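Local coordinates for protein beta-glucosidase (Saccharopolyspora erythraea D, PDB 5M6G) that probably hydrolyses terminal, non-reducing beta-D-glucosyl residues with release of beta-D-glucose, as a family 3 glycoside hydrolase built from two domains, at residues L64-Q69 / R372-K377; E97-Q102 / N135-A140; G429-A434 / Y491-A496; I441-G446 / G499-A504. All coordinates share one frame; numbering follows the deposited sequence.

Interaction 1 of 4, residues L64-Q69 / R372-K377; sequences LGQMVQ and RILTKK
Lys377 of helix 363-379 reaches across to Gln66, which lies just ahead of strand 68-71. Both belong to the TIM-barrel-like N-terminal domain of family 3 enzymes, and strand 68-71 is part of its parallel sheet. The contact is buried. The Lys377 chain leaves CB stretched out, and beyond CG it does not bend. Its CD is the first atom to come near the amide of Gln66, 3.9 Å from OE1. CE comes closer to the same oxygen. NZ at the tip then donates a hydrogen bond to it. Gly86 O and Pro123 O also accept from NZ, so three carbonyl oxygens grip this buried ammonium group. The Gln66 chain turns back at chi2 (-61°), which swings its amide toward the helix. Leu374 crosses Gln66 at about a right angle and lays CD2 against OE1 at 3.6 Å. One helical turn before Lys377, Ile373 packs against the backbone of Gln66 and Met67. Its CD1 touches the backbone O of Gln66 at 3.4 Å. The same methyl packs on Met67, 3.9 Å from CA and 4.1 Å from CG. The Met67 side chain also touches Ile366 and Ala369, earlier in helix 363-379, and Leu374 is also covered by Leu54 and Met55 of helix 47-57. NZ of Lys377 approaches Gln66 OE1 within the amide plane, from the direction of a lone pair, at 2.7 Å.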
loop_
_atom_site.group_PDB
_atom_site.type_symbol
_atom_site.label_atom_id
_atom_site.label_comp_id
_atom_site.label_asym_id
_atom_site.label_seq_id
_atom_site.Cartn_x
_atom_site.Cartn_y
_atom_site.Cartn_z
ATOM N N LEU A 64 2.484 -28.718 -6.466
ATOM C CA LEU A 64 1.565 -28.230 -5.446
ATOM C C LEU A 64 2.286 -27.308 -4.477
ATOM O O LEU A 64 1.773 -26.237 -4.122
ATOM C CB LEU A 64 0.933 -29.399 -4.697
ATOM C CG LEU A 64 0.162 -30.369 -5.604
ATOM C CD1 LEU A 64 -0.318 -31.559 -4.797
ATOM C CD2 LEU A 64 -1.020 -29.664 -6.305
ATOM N N GLY A 65 3.495 -27.696 -4.066
ATOM C CA GLY A 65 4.276 -26.853 -3.176
ATOM C C GLY A 65 4.498 -25.461 -3.725
ATOM O O GLY A 65 4.402 -24.477 -2.988
ATOM N N GLN A 66 4.795 -25.351 -5.026
ATOM C CA GLN A 66 5.066 -24.036 -5.602
ATOM C C GLN A 66 3.873 -23.102 -5.486
ATOM O O GLN A 66 4.061 -21.886 -5.508
ATOM C CB GLN A 66 5.469 -24.135 -7.075
ATOM C CG GLN A 66 6.871 -24.651 -7.324
ATOM C CD GLN A 66 7.923 -23.765 -6.707
ATOM O OE1 GLN A 66 8.057 -22.592 -7.067
ATOM N NE2 GLN A 66 8.678 -24.316 -5.764
ATOM N N MET A 67 2.660 -23.638 -5.361
ATOM C CA MET A 67 1.462 -22.811 -5.311
ATOM C C MET A 67 1.180 -22.255 -3.920
ATOM O O MET A 67 0.204 -21.519 -3.747
ATOM C CB MET A 67 0.268 -23.619 -5.824
ATOM C CG MET A 67 0.400 -23.948 -7.305
ATOM S SD MET A 67 -0.858 -25.089 -7.917
ATOM C CE MET A 67 -2.323 -24.073 -7.712
ATOM N N VAL A 68 2.023 -22.566 -2.939
ATOM C CA VAL A 68 1.826 -22.155 -1.552
ATOM C C VAL A 68 2.705 -20.943 -1.249
ATOM O O VAL A 68 3.905 -20.934 -1.562
ATOM C CB VAL A 68 2.146 -23.316 -0.594
ATOM C CG1 VAL A 68 2.125 -22.828 0.855
ATOM C CG2 VAL A 68 1.163 -24.486 -0.805
ATOM N N GLN A 69 2.109 -19.913 -0.648
ATOM C CA GLN A 69 2.862 -18.835 -0.010
ATOM C C GLN A 69 2.448 -18.814 1.454
ATOM O O GLN A 69 1.292 -18.505 1.771
ATOM C CB GLN A 69 2.611 -17.484 -0.677
ATOM C CG GLN A 69 3.419 -16.339 -0.043
ATOM C CD GLN A 69 3.048 -15.008 -0.642
ATOM O OE1 GLN A 69 1.954 -14.513 -0.422
ATOM N NE2 GLN A 69 3.943 -14.444 -1.442
ATOM N N ARG A 372 3.263 -19.950 -14.531
ATOM C CA ARG A 372 3.237 -18.530 -14.192
ATOM C C ARG A 372 4.171 -18.213 -13.021
ATOM O O ARG A 372 4.922 -17.232 -13.074
ATOM C CB ARG A 372 1.801 -18.106 -13.907
ATOM C CG ARG A 372 0.930 -18.143 -15.161
ATOM C CD ARG A 372 -0.536 -17.995 -14.841
ATOM N NE ARG A 372 -1.340 -17.955 -16.058
ATOM C CZ ARG A 372 -1.694 -16.836 -16.679
ATOM N NH1 ARG A 372 -1.318 -15.657 -16.186
ATOM N NH2 ARG A 372 -2.433 -16.898 -17.787
ATOM N N ILE A 373 4.167 -19.040 -11.973
ATOM C CA ILE A 373 5.039 -18.785 -10.822
ATOM C C ILE A 373 6.502 -18.940 -11.216
ATOM O O ILE A 373 7.333 -18.063 -10.945
ATOM C CB ILE A 373 4.687 -19.723 -9.650
ATOM C CG1 ILE A 373 3.292 -19.448 -9.094
ATOM C CG2 ILE A 373 5.749 -19.629 -8.548
ATOM C CD1 ILE A 373 2.682 -20.669 -8.395
ATOM N N LEU A 374 6.845 -20.064 -11.857
ATOM C CA LEU A 374 8.250 -20.325 -12.160
ATOM C C LEU A 374 8.800 -19.308 -13.149
ATOM O O LEU A 374 9.965 -18.912 -13.048
ATOM C CB LEU A 374 8.425 -21.744 -12.703
ATOM C CG LEU A 374 8.094 -22.852 -11.710
ATOM C CD1 LEU A 374 8.095 -24.206 -12.428
ATOM C CD2 LEU A 374 9.088 -22.825 -10.541
ATOM N N THR A 375 7.979 -18.876 -14.113
ATOM C CA THR A 375 8.436 -17.865 -15.062
ATOM C C THR A 375 8.919 -16.615 -14.337
ATOM O O THR A 375 9.989 -16.081 -14.647
ATOM C CB THR A 375 7.314 -17.529 -16.051
ATOM O OG1 THR A 375 7.106 -18.655 -16.916
ATOM C CG2 THR A 375 7.672 -16.317 -16.902
ATOM N N LYS A 376 8.161 -16.158 -13.339
ATOM C CA LYS A 376 8.556 -14.964 -12.602
ATOM C C LYS A 376 9.813 -15.210 -11.773
ATOM O O LYS A 376 10.665 -14.320 -11.650
ATOM C CB LYS A 376 7.395 -14.499 -11.726
ATOM C CG LYS A 376 6.243 -13.930 -12.553
ATOM C CD LYS A 376 6.666 -12.590 -13.172
ATOM C CE LYS A 376 5.762 -12.151 -14.337
ATOM N NZ LYS A 376 5.937 -12.987 -15.578
ATOM N N LYS A 377 9.961 -16.413 -11.213
ATOM C CA LYS A 377 11.201 -16.728 -10.501
ATOM C C LYS A 377 12.412 -16.666 -11.431
ATOM O O LYS A 377 13.457 -16.121 -11.059
ATOM C CB LYS A 377 11.093 -18.097 -9.831
ATOM C CG LYS A 377 10.102 -18.130 -8.672
ATOM C CD LYS A 377 10.142 -19.477 -7.947
ATOM C CE LYS A 377 9.354 -19.442 -6.655
ATOM N NZ LYS A 377 9.563 -20.684 -5.847
#

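Interaction 2 of 4, residues E97-Q102 / N135-A140; sequences EPNTPQ and NNVHGA
Asn99 holds CG opposite its backbone N (chi1 -177°) and keeps its amide nearly untwisted. These torsions reach the amide out toward residues 136 to 138, where it takes hold of the backbone on both sides of Val137. Asn99 OD1 accepts from His138 N at 3.0 Å, and the N-H points almost straight at it (173°). His138 N stands about 51° out of the plane of that carbonyl, away from the lone-pair directions. Asn99 ND2 donates a hydrogen bond to Asn136 O, also at 3.0 Å. This second bond lies in the plane of the acceptor carbonyl and close to the amide plane of the donor. The two bonds fix the rotation of the amide. OD1 has a further partner in Trp104 NE1. Beside the polar pair, Pro101 CG packs on Val137 CG1 at 3.8 Å. Pro101 CD also touches His138 O. The CB of His138 comes in from the other segment and meets Asn99 O at 3.3 Å, while the ring leads away. Thr100 is the N-cap of helix 101-116, its OG1 accepting from Ala103 N. On the partner side, Val137 to Ala140 form a type II beta turn, and the N-H of Gly139, at its third position, donates to Thr460 OG1. Asn136 OD1 accepts from Gly93 N, next to Gly92 of the sorbitol site. The contact thus joins a capped helix start to a turn in the loops beside the sorbitol pocket of this family 3 N-terminal domain.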
loop_
_atom_site.group_PDB
_atom_site.type_symbol
_atom_site.label_atom_id
_atom_site.label_comp_id
_atom_site.label_asym_id
_atom_site.label_seq_id
_atom_site.Cartn_x
_atom_site.Cartn_y
_atom_site.Cartn_z
ATOM N N GLU A 97 13.863 -10.517 14.727
ATOM C CA GLU A 97 14.423 -9.796 15.870
ATOM C C GLU A 97 15.950 -9.801 15.768
ATOM O O GLU A 97 16.544 -10.863 15.599
ATOM C CB GLU A 97 13.969 -10.421 17.195
ATOM C CG GLU A 97 13.673 -9.398 18.289
ATOM C CD GLU A 97 12.289 -8.778 18.153
ATOM O OE1 GLU A 97 11.306 -9.542 18.021
ATOM O OE2 GLU A 97 12.183 -7.529 18.161
ATOM N N PRO A 98 16.586 -8.615 15.835
ATOM C CA PRO A 98 15.947 -7.296 15.934
ATOM C C PRO A 98 15.370 -6.850 14.599
ATOM O O PRO A 98 15.692 -7.426 13.558
ATOM C CB PRO A 98 17.104 -6.378 16.353
ATOM C CG PRO A 98 18.289 -6.997 15.720
ATOM C CD PRO A 98 18.056 -8.498 15.807
ATOM N N ASN A 99 14.521 -5.831 14.616
ATOM C CA ASN A 99 13.989 -5.284 13.371
ATOM C C ASN A 99 14.998 -4.278 12.822
ATOM O O ASN A 99 14.942 -3.083 13.107
ATOM C CB ASN A 99 12.621 -4.655 13.608
ATOM C CG ASN A 99 11.981 -4.140 12.335
ATOM O OD1 ASN A 99 12.620 -4.064 11.275
ATOM N ND2 ASN A 99 10.705 -3.769 12.435
ATOM N N THR A 100 15.926 -4.767 12.013
ATOM C CA THR A 100 16.920 -3.955 11.328
ATOM C C THR A 100 16.986 -4.399 9.881
ATOM O O THR A 100 16.612 -5.533 9.558
ATOM C CB THR A 100 18.323 -4.077 11.948
ATOM O OG1 THR A 100 18.821 -5.408 11.751
ATOM C CG2 THR A 100 18.320 -3.730 13.428
ATOM N N PRO A 101 17.454 -3.528 8.976
ATOM C CA PRO A 101 17.625 -3.967 7.580
ATOM C C PRO A 101 18.537 -5.176 7.433
ATOM O O PRO A 101 18.248 -6.062 6.619
ATOM C CB PRO A 101 18.209 -2.725 6.896
ATOM C CG PRO A 101 17.668 -1.585 7.686
ATOM C CD PRO A 101 17.607 -2.068 9.119
ATOM N N GLN A 102 19.626 -5.246 8.206
ATOM C CA GLN A 102 20.509 -6.410 8.123
ATOM C C GLN A 102 19.803 -7.682 8.581
ATOM O O GLN A 102 19.983 -8.752 7.984
ATOM C CB GLN A 102 21.769 -6.190 8.964
ATOM C CG GLN A 102 22.745 -7.349 8.811
ATOM C CD GLN A 102 23.650 -7.543 10.004
ATOM O OE1 GLN A 102 24.015 -6.583 10.681
ATOM N NE2 GLN A 102 24.016 -8.800 10.273
ATOM N N ASN A 135 7.912 -0.635 4.538
ATOM C CA ASN A 135 7.344 -0.084 5.768
ATOM C C ASN A 135 7.375 -1.024 6.971
ATOM O O ASN A 135 7.149 -0.554 8.089
ATOM C CB ASN A 135 5.904 0.372 5.523
ATOM C CG ASN A 135 5.095 -0.635 4.708
ATOM O OD1 ASN A 135 4.957 -0.488 3.497
ATOM N ND2 ASN A 135 4.563 -1.658 5.371
ATOM N N ASN A 136 7.614 -2.320 6.797
ATOM C CA ASN A 136 7.802 -3.172 7.969
ATOM C C ASN A 136 9.179 -3.018 8.603
ATOM O O ASN A 136 9.383 -3.491 9.725
ATOM C CB ASN A 136 7.603 -4.648 7.602
ATOM C CG ASN A 136 6.165 -4.983 7.327
ATOM O OD1 ASN A 136 5.277 -4.740 8.159
ATOM N ND2 ASN A 136 5.909 -5.525 6.142
ATOM N N VAL A 137 10.123 -2.388 7.919
ATOM C CA VAL A 137 11.523 -2.386 8.333
ATOM C C VAL A 137 11.811 -1.098 9.103
ATOM O O VAL A 137 11.614 0.008 8.588
ATOM C CB VAL A 137 12.466 -2.524 7.129
ATOM C CG1 VAL A 137 13.903 -2.355 7.583
ATOM C CG2 VAL A 137 12.273 -3.891 6.438
ATOM N N HIS A 138 12.291 -1.243 10.329
ATOM C CA HIS A 138 12.653 -0.069 11.109
ATOM C C HIS A 138 13.824 0.663 10.458
ATOM O O HIS A 138 14.833 0.052 10.092
ATOM C CB HIS A 138 12.999 -0.475 12.538
ATOM C CG HIS A 138 13.260 0.693 13.429
ATOM N ND1 HIS A 138 14.493 1.304 13.514
ATOM C CD2 HIS A 138 12.431 1.398 14.235
ATOM C CE1 HIS A 138 14.415 2.324 14.351
ATOM N NE2 HIS A 138 13.176 2.398 14.804
ATOM N N GLY A 139 13.682 1.975 10.295
ATOM C CA GLY A 139 14.710 2.773 9.661
ATOM C C GLY A 139 14.603 2.883 8.158
ATOM O O GLY A 139 15.401 3.604 7.549
ATOM N N ALA A 140 13.654 2.187 7.536
ATOM C CA ALA A 140 13.381 2.371 6.122
ATOM C C ALA A 140 12.618 3.671 5.899
ATOM O O ALA A 140 11.866 4.125 6.764
ATOM C CB ALA A 140 12.566 1.196 5.578
#

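Interaction 3 of 4, residues G429-A434 / Y491-A496; sequences GKLFVA and YRAAIA
Strands 431-434 and 493-499 are parallel neighbours in the central mixed sheet of the C-terminal domain, the alpha/beta sandwich of family 3 enzymes. Phe432 and Ile495 carry the pairing. Phe432 N donates to Ala493 O, Ile495 N to Phe432 O at 2.8 Å, and Ala434 N to Ile495 O. Just before the strands, Arg492 N donates to Lys430 O. On one face Phe432 CB meets Ala494 CB, on the side covered by helix 518-528. Val433 and Ile495 point to the other face, against Ile469 of helix 465-472. The Tyr491 ring is held between two side chains. Phe432 turns the edge of its ring to one face in a T-shaped stack, with centroids 5.1 Å apart and planes at 85°. Lys430 covers the opposite face. Its CE lies 3.7 Å from the Tyr491 ring centroid, and NZ makes a cation-pi contact with the same ring and also bonds to Ser490 OG. Tyr491 OH bonds to Thr479 OG1. Arg492 starts in the crowded position (chi1 73°), which curls its guanidinium back over Leu431. Leu431 CD2 sits 3.5 Å from Arg492 CZ, over the centre of that face. Arg492 NE donates to Gly429 O at 2.9 Å from above the carbonyl plane, and it also forms a salt bridge with Asp427. The aspartate probably balances the arginine charge. Backbone bonds join the strands; the aromatic and arginine contacts reinforce their start.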
loop_
_atom_site.group_PDB
_atom_site.type_symbol
_atom_site.label_atom_id
_atom_site.label_comp_id
_atom_site.label_asym_id
_atom_site.label_seq_id
_atom_site.Cartn_x
_atom_site.Cartn_y
_atom_site.Cartn_z
ATOM N N GLY A 429 8.449 36.056 15.171
ATOM C CA GLY A 429 7.385 36.098 16.165
ATOM C C GLY A 429 7.013 34.712 16.664
ATOM O O GLY A 429 7.155 33.718 15.959
ATOM N N LYS A 430 6.544 34.650 17.911
ATOM C CA LYS A 430 6.186 33.376 18.531
ATOM C C LYS A 430 5.104 32.658 17.730
ATOM O O LYS A 430 4.124 33.268 17.298
ATOM C CB LYS A 430 5.652 33.604 19.944
ATOM C CG LYS A 430 6.609 34.179 20.936
ATOM C CD LYS A 430 5.827 34.927 21.996
ATOM C CE LYS A 430 4.876 34.006 22.725
ATOM N NZ LYS A 430 4.422 34.639 23.997
ATOM N N LEU A 431 5.264 31.346 17.573
ATOM C CA LEU A 431 4.258 30.494 16.953
ATOM C C LEU A 431 3.733 29.504 17.980
ATOM O O LEU A 431 4.457 29.087 18.890
ATOM C CB LEU A 431 4.824 29.731 15.748
ATOM C CG LEU A 431 5.095 30.588 14.516
ATOM C CD1 LEU A 431 5.859 29.784 13.481
ATOM C CD2 LEU A 431 3.779 31.096 13.930
ATOM N N PHE A 432 2.463 29.144 17.850
ATOM C CA PHE A 432 1.893 28.089 18.674
ATOM C C PHE A 432 1.534 26.887 17.810
ATOM O O PHE A 432 0.969 27.039 16.722
ATOM C CB PHE A 432 0.648 28.552 19.439
ATOM C CG PHE A 432 0.374 27.726 20.663
ATOM C CD1 PHE A 432 -0.294 26.506 20.569
ATOM C CD2 PHE A 432 0.844 28.138 21.906
ATOM C CE1 PHE A 432 -0.520 25.735 21.699
ATOM C CE2 PHE A 432 0.616 27.373 23.036
ATOM C CZ PHE A 432 -0.063 26.167 22.934
ATOM N N VAL A 433 1.862 25.695 18.299
ATOM C CA VAL A 433 1.509 24.454 17.620
ATOM C C VAL A 433 0.760 23.561 18.599
ATOM O O VAL A 433 1.136 23.453 19.772
ATOM C CB VAL A 433 2.750 23.742 17.039
ATOM C CG1 VAL A 433 2.344 22.439 16.302
ATOM C CG2 VAL A 433 3.482 24.684 16.090
ATOM N N ALA A 434 -0.313 22.932 18.112
ATOM C CA ALA A 434 -1.130 22.029 18.905
ATOM C C ALA A 434 -1.630 20.910 18.005
ATOM O O ALA A 434 -1.444 20.936 16.787
ATOM C CB ALA A 434 -2.316 22.755 19.549
ATOM N N TYR A 491 0.682 35.291 20.438
ATOM C CA TYR A 491 1.240 34.486 19.357
ATOM C C TYR A 491 0.824 35.047 18.004
ATOM O O TYR A 491 -0.272 35.592 17.849
ATOM C CB TYR A 491 0.785 33.027 19.498
ATOM C CG TYR A 491 1.473 32.323 20.647
ATOM C CD1 TYR A 491 0.992 32.431 21.952
ATOM C CD2 TYR A 491 2.619 31.571 20.428
ATOM C CE1 TYR A 491 1.637 31.794 23.001
ATOM C CE2 TYR A 491 3.265 30.939 21.459
ATOM C CZ TYR A 491 2.779 31.049 22.741
ATOM O OH TYR A 491 3.456 30.408 23.752
ATOM N N ARG A 492 1.705 34.913 17.012
ATOM C CA ARG A 492 1.373 35.467 15.708
ATOM C C ARG A 492 0.506 34.530 14.884
ATOM O O ARG A 492 -0.221 35.000 14.001
ATOM C CB ARG A 492 2.637 35.839 14.937
ATOM C CG ARG A 492 3.422 34.685 14.401
ATOM C CD ARG A 492 4.513 35.190 13.482
ATOM N NE ARG A 492 5.713 34.368 13.549
ATOM C CZ ARG A 492 6.056 33.476 12.632
ATOM N NH1 ARG A 492 5.280 33.301 11.574
ATOM N NH2 ARG A 492 7.180 32.773 12.765
ATOM N N ALA A 493 0.545 33.230 15.165
ATOM C CA ALA A 493 -0.328 32.270 14.497
ATOM C C ALA A 493 -0.339 30.996 15.319
ATOM O O ALA A 493 0.592 30.725 16.079
ATOM C CB ALA A 493 0.124 31.974 13.064
ATOM N N ALA A 494 -1.408 30.218 15.163
ATOM C CA ALA A 494 -1.523 28.930 15.830
ATOM C C ALA A 494 -1.823 27.864 14.787
ATOM O O ALA A 494 -2.689 28.061 13.929
ATOM C CB ALA A 494 -2.617 28.944 16.908
ATOM N N ILE A 495 -1.115 26.737 14.877
ATOM C CA ILE A 495 -1.230 25.634 13.925
ATOM C C ILE A 495 -1.771 24.427 14.674
ATOM O O ILE A 495 -1.157 23.967 15.643
ATOM C CB ILE A 495 0.121 25.304 13.265
ATOM C CG1 ILE A 495 0.701 26.553 12.603
ATOM C CG2 ILE A 495 -0.032 24.158 12.244
ATOM C CD1 ILE A 495 2.191 26.456 12.362
ATOM N N ALA A 496 -2.903 23.898 14.216
ATOM C CA ALA A 496 -3.547 22.754 14.847
ATOM C C ALA A 496 -3.463 21.576 13.884
ATOM O O ALA A 496 -4.148 21.558 12.859
ATOM C CB ALA A 496 -4.999 23.069 15.207
#

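Interaction 4 of 4, residues I441-G446 / G499-A504; sequences IGNQSG and GETPYA
Pro502 packs its CB, CG and CD against the short helix 441-445 and the Gly446 that follows it, in the C-terminal alpha/beta domain. It comes from the loop that follows strand 493-499. Its CG rests on Gly442 O at 3.3 Å, and its CD on Asn443 OD1 at the same 3.3 Å. Its CB packs on Gly446 C at 3.6 Å, where the chain leaves the helix with a positive phi (71°). Thr501 CG2 lies farther out, near Asn443 OD1. A water joins the backbones beside this packing. It donates to Asn443 O at 2.6 Å and to Glu500 O at 2.9 Å, so both carbonyls share one bridge. The next shell holds these groups in place. Asn443 has CG beside its backbone N (chi1 -70°), which carries OD1 to the proline, and the same oxygen bonds to Ser456 OG. Gly446 N closes on Gly442 O, and Ser445 OG donates to Ile441 O. On the loop side, Glu500 OE2 forms a salt bridge with Arg542, while OE1 accepts from Gly541 N. Tyr503 O accepts from the hydroxyl of Tyr194, a residue of the N-terminal domain, and Glu505, just after Ala504, lines the sorbitol pocket. Within the loop the Tyr503 hydroxyl donates to Glu500 OE1 at 2.6 Å, from the syn side and 31° out of the carboxylate plane.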
loop_
_atom_site.group_PDB
_atom_site.type_symbol
_atom_site.label_atom_id
_atom_site.label_comp_id
_atom_site.label_asym_id
_atom_site.label_seq_id
_atom_site.Cartn_x
_atom_site.Cartn_y
_atom_site.Cartn_z
ATOM N N ILE A 441 5.443 10.655 14.834
ATOM C CA ILE A 441 5.873 9.947 13.632
ATOM C C ILE A 441 4.834 8.916 13.225
ATOM O O ILE A 441 4.474 8.795 12.045
ATOM C CB ILE A 441 7.245 9.290 13.871
ATOM C CG1 ILE A 441 8.317 10.360 14.087
ATOM C CG2 ILE A 441 7.593 8.346 12.734
ATOM C CD1 ILE A 441 8.645 11.149 12.838
ATOM N N GLY A 442 4.341 8.148 14.195
ATOM C CA GLY A 442 3.422 7.070 13.857
ATOM C C GLY A 442 2.083 7.582 13.354
ATOM O O GLY A 442 1.521 7.038 12.402
ATOM N N ASN A 443 1.546 8.631 13.985
ATOM C CA ASN A 443 0.284 9.192 13.497
ATOM C C ASN A 443 0.447 9.777 12.099
ATOM O O ASN A 443 -0.436 9.624 11.245
ATOM C CB ASN A 443 -0.254 10.257 14.455
ATOM C CG ASN A 443 -0.745 9.678 15.775
ATOM O OD1 ASN A 443 -0.898 8.463 15.922
ATOM N ND2 ASN A 443 -0.988 10.560 16.752
ATOM N N GLN A 444 1.568 10.455 11.838
ATOM C CA GLN A 444 1.751 11.042 10.516
ATOM C C GLN A 444 2.048 9.978 9.469
ATOM O O GLN A 444 1.911 10.244 8.276
ATOM C CB GLN A 444 2.859 12.102 10.542
ATOM C CG GLN A 444 4.295 11.555 10.528
ATOM C CD GLN A 444 5.338 12.646 10.735
ATOM O OE1 GLN A 444 5.127 13.579 11.516
ATOM N NE2 GLN A 444 6.477 12.526 10.045
ATOM N N SER A 445 2.422 8.777 9.891
ATOM C CA SER A 445 2.651 7.688 8.953
ATOM C C SER A 445 1.399 6.869 8.694
ATOM O O SER A 445 1.233 6.340 7.587
ATOM C CB SER A 445 3.766 6.786 9.478
ATOM O OG SER A 445 4.974 7.520 9.563
ATOM N N GLY A 446 0.527 6.739 9.693
ATOM C CA GLY A 446 -0.691 5.959 9.511
ATOM C C GLY A 446 -0.403 4.461 9.415
ATOM O O GLY A 446 0.667 3.968 9.796
ATOM N N GLY A 499 -6.721 15.190 13.142
ATOM C CA GLY A 499 -7.125 14.163 12.196
ATOM C C GLY A 499 -7.134 12.771 12.822
ATOM O O GLY A 499 -7.447 12.600 14.005
ATOM N N GLU A 500 -6.794 11.773 12.007
ATOM C CA GLU A 500 -6.961 10.387 12.414
ATOM C C GLU A 500 -5.686 9.826 13.031
ATOM O O GLU A 500 -4.588 10.332 12.809
ATOM C CB GLU A 500 -7.358 9.527 11.214
ATOM C CG GLU A 500 -8.524 10.073 10.414
ATOM C CD GLU A 500 -8.953 9.111 9.316
ATOM O OE1 GLU A 500 -8.239 8.998 8.296
ATOM O OE2 GLU A 500 -9.996 8.450 9.500
ATOM N N THR A 501 -5.852 8.760 13.805
ATOM C CA THR A 501 -4.776 7.886 14.249
ATOM C C THR A 501 -4.698 6.668 13.327
ATOM O O THR A 501 -5.606 6.432 12.520
ATOM C CB THR A 501 -5.013 7.469 15.701
ATOM O OG1 THR A 501 -6.298 6.859 15.811
ATOM C CG2 THR A 501 -4.940 8.698 16.637
ATOM N N PRO A 502 -3.611 5.891 13.387
ATOM C CA PRO A 502 -3.373 4.883 12.341
ATOM C C PRO A 502 -4.366 3.727 12.360
ATOM O O PRO A 502 -4.837 3.291 13.413
ATOM C CB PRO A 502 -1.955 4.384 12.648
ATOM C CG PRO A 502 -1.293 5.528 13.380
ATOM C CD PRO A 502 -2.397 6.128 14.201
ATOM N N TYR A 503 -4.661 3.213 11.165
ATOM C CA TYR A 503 -5.518 2.044 11.005
ATOM C C TYR A 503 -5.184 1.377 9.676
ATOM O O TYR A 503 -4.520 1.960 8.816
ATOM C CB TYR A 503 -7.001 2.428 11.044
ATOM C CG TYR A 503 -7.326 3.529 10.062
ATOM C CD1 TYR A 503 -7.568 3.244 8.720
ATOM C CD2 TYR A 503 -7.363 4.859 10.472
ATOM C CE1 TYR A 503 -7.850 4.250 7.812
ATOM C CE2 TYR A 503 -7.644 5.875 9.576
ATOM C CZ TYR A 503 -7.886 5.561 8.244
ATOM O OH TYR A 503 -8.151 6.564 7.347
ATOM N N ALA A 504 -5.692 0.158 9.497
ATOM C CA ALA A 504 -5.563 -0.533 8.220
ATOM C C ALA A 504 -6.743 -1.473 8.033
ATOM O O ALA A 504 -7.237 -2.064 8.996
ATOM C CB ALA A 504 -4.252 -1.334 8.115
HETATM O O HOH W 1 -2.765 8.515 11.514
#

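From the N terminus, the chain opens interaction 1 at 64-69 and closes it about 300 residues later at 372-377. Interaction 2 is nested inside that large loop and closes a short one between 97-102 and 135-140. Both lie in the N-terminal domain, with centres about 27 Å apart. The C-terminal domain follows. Interaction 3 opens at 429-434 and interaction 4 at 441-446. They close in the same order, at 491-496 and 499-504, so the two cross. Interaction 3 joins neighbouring strands far from the pocket. Interaction 4 ties helix 441-445, after strand 431-434, to the end of strand 493-499 and the loop beyond it, and comes within about 8 Å of interaction 2, nearest atoms, across the domains.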